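Local coordinates for protein OS-9 homolog (Saccharomyces cerevisiae, PDB 2YMA) that acts as an endoplasmic reticulum lectin that targets misfolded lumenal glycoproteins for degradation, and is represented here by its dimerization domain, at residues L88-D93 and F120-D125. Residues are numbered along the deposited sequence; the frame is centred on the assembly and turned at random.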
ATOM      1  N   LEU A  88      -2.648   0.129   5.308  1.00 38.32           N
ATOM      2  CA  LEU A  88      -3.809   0.634   4.566  1.00 40.52           C
ATOM      3  C   LEU A  88      -5.090   0.153   5.197  1.00 37.21           C
ATOM      4  O   LEU A  88      -5.158  -0.968   5.693  1.00 47.40           O
ATOM      5  CB  LEU A  88      -3.850   0.089   3.130  1.00 43.01           C
ATOM      6  CG  LEU A  88      -2.731   0.079   2.111  1.00 58.77           C
ATOM      7  CD1 LEU A  88      -1.560  -0.756   2.603  1.00 66.01           C
ATOM      8  CD2 LEU A  88      -3.318  -0.514   0.839  1.00 53.76           C
ATOM      9  N   ALA A  89      -6.128   0.970   5.103  1.00 48.54           N
ATOM     10  CA  ALA A  89      -7.441   0.591   5.605  1.00 43.98           C
ATOM     11  C   ALA A  89      -8.536   1.355   4.879  1.00 49.74           C
ATOM     12  O   ALA A  89      -8.369   2.541   4.538  1.00 42.29           O
ATOM     13  CB  ALA A  89      -7.522   0.840   7.117  1.00 42.90           C
ATOM     14  N   GLU A  90      -9.647   0.668   4.620  1.00 45.39           N
ATOM     15  CA  GLU A  90     -10.840   1.331   4.113  1.00 48.58           C
ATOM     16  C   GLU A  90     -11.380   2.255   5.192  1.00 54.83           C
ATOM     17  O   GLU A  90     -11.398   1.913   6.386  1.00 43.11           O
ATOM     18  CB  GLU A  90     -11.933   0.324   3.745  1.00 52.40           C
ATOM     19  CG  GLU A  90     -11.571  -0.659   2.649  1.00 66.91           C
ATOM     20  CD  GLU A  90     -12.756  -1.524   2.241  1.00 92.32           C
ATOM     21  OE1 GLU A  90     -13.903  -1.182   2.609  1.00102.04           O
ATOM     22  OE2 GLU A  90     -12.543  -2.542   1.549  1.00101.09           O
ATOM     23  N   VAL A  91     -11.811   3.434   4.771  1.00 53.82           N
ATOM     24  CA  VAL A  91     -12.551   4.324   5.646  1.00 53.33           C
ATOM     25  C   VAL A  91     -14.013   4.270   5.219  1.00 49.96           C
ATOM     26  O   VAL A  91     -14.352   4.595   4.074  1.00 55.71           O
ATOM     27  CB  VAL A  91     -12.006   5.757   5.574  1.00 53.55           C
ATOM     28  CG1 VAL A  91     -12.893   6.700   6.350  1.00 34.53           C
ATOM     29  CG2 VAL A  91     -10.569   5.799   6.095  1.00 44.04           C
ATOM     30  N   VAL A  92     -14.876   3.814   6.120  1.00 54.96           N
ATOM     31  CA  VAL A  92     -16.304   3.744   5.821  1.00 56.87           C
ATOM     32  C   VAL A  92     -17.079   4.676   6.742  1.00 57.49           C
ATOM     33  O   VAL A  92     -16.561   5.107   7.774  1.00 60.97           O
ATOM     34  CB  VAL A  92     -16.863   2.308   5.971  1.00 52.25           C
ATOM     35  CG1 VAL A  92     -16.092   1.333   5.083  1.00 48.14           C
ATOM     36  CG2 VAL A  92     -16.828   1.864   7.439  1.00 45.40           C
ATOM     37  N   ASP A  93     -18.320   4.985   6.364  1.00 64.21           N
ATOM     38  CA  ASP A  93     -19.226   5.722   7.246  1.00 62.04           C
ATOM     39  C   ASP A  93     -20.076   4.782   8.095  1.00 71.21           C
ATOM     40  O   ASP A  93     -19.863   3.570   8.109  1.00 73.99           O
ATOM     41  CB  ASP A  93     -20.137   6.655   6.452  1.00 64.44           C
ATOM     42  CG  ASP A  93     -21.062   5.906   5.513  1.00 76.81           C
ATOM     43  OD1 ASP A  93     -21.274   4.691   5.729  1.00 77.34           O
ATOM     44  OD2 ASP A  93     -21.579   6.536   4.559  1.00 77.05           O
ATOM     45  N   PHE A 120      -8.331   4.021  -4.692  1.00 58.12           N
ATOM     46  CA  PHE A 120      -7.688   2.751  -4.409  1.00 61.71           C
ATOM     47  C   PHE A 120      -8.631   1.742  -3.752  1.00 57.57           C
ATOM     48  O   PHE A 120      -9.042   1.904  -2.608  1.00 74.38           O
ATOM     49  CB  PHE A 120      -6.434   2.929  -3.560  1.00 64.77           C
ATOM     50  CG  PHE A 120      -5.556   1.719  -3.564  1.00 77.24           C
ATOM     51  CD1 PHE A 120      -5.819   0.659  -2.714  1.00 66.13           C
ATOM     52  CD2 PHE A 120      -4.503   1.618  -4.460  1.00 82.14           C
ATOM     53  CE1 PHE A 120      -5.028  -0.466  -2.733  1.00 66.69           C
ATOM     54  CE2 PHE A 120      -3.703   0.499  -4.483  1.00 76.76           C
ATOM     55  CZ  PHE A 120      -3.964  -0.547  -3.617  1.00 62.92           C
ATOM     56  N   THR A 121      -8.959   0.693  -4.491  1.00 62.13           N
ATOM     57  CA  THR A 121      -9.857  -0.333  -4.003  1.00 71.79           C
ATOM     58  C   THR A 121      -9.058  -1.545  -3.531  1.00 70.68           C
ATOM     59  O   THR A 121      -8.075  -1.949  -4.154  1.00 71.51           O
ATOM     60  CB  THR A 121     -10.856  -0.779  -5.098  1.00 67.87           C
ATOM     61  OG1 THR A 121     -10.137  -1.360  -6.185  1.00 78.92           O
ATOM     62  CG2 THR A 121     -11.678   0.406  -5.617  1.00 67.71           C
ATOM     63  N   PHE A 122      -9.493  -2.115  -2.417  1.00 72.26           N
ATOM     64  CA  PHE A 122      -8.900  -3.325  -1.874  1.00 56.09           C
ATOM     65  C   PHE A 122      -9.394  -4.581  -2.570  1.00 61.42           C
ATOM     66  O   PHE A 122     -10.569  -4.694  -2.928  1.00 84.53           O
ATOM     67  CB  PHE A 122      -9.255  -3.453  -0.396  1.00 65.92           C
ATOM     68  CG  PHE A 122      -8.220  -2.906   0.535  1.00 70.39           C
ATOM     69  CD1 PHE A 122      -7.082  -3.637   0.816  1.00 68.08           C
ATOM     70  CD2 PHE A 122      -8.393  -1.676   1.149  1.00 60.58           C
ATOM     71  CE1 PHE A 122      -6.128  -3.154   1.686  1.00 55.34           C
ATOM     72  CE2 PHE A 122      -7.440  -1.187   2.026  1.00 51.08           C
ATOM     73  CZ  PHE A 122      -6.308  -1.932   2.293  1.00 62.82           C
ATOM     74  N   ASN A 123      -8.489  -5.532  -2.756  1.00 54.76           N
ATOM     75  CA  ASN A 123      -8.887  -6.884  -3.109  1.00 59.79           C
ATOM     76  C   ASN A 123      -9.317  -7.645  -1.852  1.00 78.57           C
ATOM     77  O   ASN A 123      -8.788  -7.411  -0.747  1.00 60.39           O
ATOM     78  CB  ASN A 123      -7.744  -7.621  -3.799  1.00 56.11           C
ATOM     79  CG  ASN A 123      -8.231  -8.506  -4.917  1.00 82.69           C
ATOM     80  OD1 ASN A 123      -9.377  -8.395  -5.350  1.00 94.74           O
ATOM     81  ND2 ASN A 123      -7.365  -9.385  -5.398  1.00 95.58           N
ATOM     82  N   GLU A 124     -10.267  -8.558  -2.027  1.00 70.89           N
ATOM     83  CA  GLU A 124     -10.869  -9.268  -0.903  1.00 88.00           C
ATOM     84  C   GLU A 124      -9.812  -9.897   0.003  1.00 80.34           C
ATOM     85  O   GLU A 124      -9.944  -9.882   1.225  1.00 79.62           O
ATOM     86  CB  GLU A 124     -11.851 -10.339  -1.398  1.00 85.28           C
ATOM     87  N   ASP A 125      -8.750 -10.419  -0.601  1.00 59.03           N
ATOM     88  CA  ASP A 125      -7.744 -11.178   0.134  1.00 67.61           C
ATOM     89  C   ASP A 125      -6.544 -10.371   0.653  1.00 64.46           C
ATOM     90  O   ASP A 125      -5.609 -10.946   1.208  1.00 69.77           O
ATOM     91  CB  ASP A 125      -7.275 -12.398  -0.676  1.00 77.39           C
ATOM     92  CG  ASP A 125      -6.731 -12.027  -2.041  1.00103.75           C
ATOM     93  OD1 ASP A 125      -7.337 -11.171  -2.723  1.00116.07           O
ATOM     94  OD2 ASP A 125      -5.694 -12.601  -2.434  1.00106.91           O
TER
HETATM   95  O   HOH W   1     -11.890  -1.221  -1.342  1.00 67.70           O
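Glu90 OE2 meets Phe122 through a water molecule and also forms a salt bridge with Arg34. The water accepts a hydrogen bond from Phe122 N at 2.8 Å. Its own bond to Glu90 OE2, at 3.2 Å, is weak. The shared water thus gives the backbone N-H of Phe122 a partner, and no direct hydrogen bond joins residues 88-93 to residues 120-125. Arg34 also donates to Asn123 O, so this one guanidinium ties the loop to the strand. Its charge would probably favour an ionised Glu90.

Apart from this water link, the direct contacts are mostly apolar. The Phe122 ring reaches obliquely to the strand and touches Leu88 and Glu90. Glu90 CG is 3.7 Å from Phe122 CD2, at the end of the ring next to Phe122 CB. The Glu90 chain runs extended beyond CG (chi2 -174°), which sets OE2 beside Phe122 CB, 3.9 Å away, and within reach of the water. The carboxylate and ring planes are 34° apart. The far end of the ring meets Leu88, with Phe122 CZ 3.6 Å from Leu88 CD2. The same methyl lies 4.0 Å from Phe120 CE1, so Leu88 CD2 touches both aromatic rings.

This contact lays the loop between strands 112-117 and 129-133 against strand 84-92. That strand pairs in parallel with 36-39 and antiparallel with 98-106 and 129-133. Thr121 OG1 and Asn123 ND2 hydrogen-bond to Asn123 ND2 and Thr121 OG1, respectively, of the second subunit, while Leu88 packs on its Leu130. This dimerization-domain loop is therefore held on its own mixed sheet while it meets the second subunit.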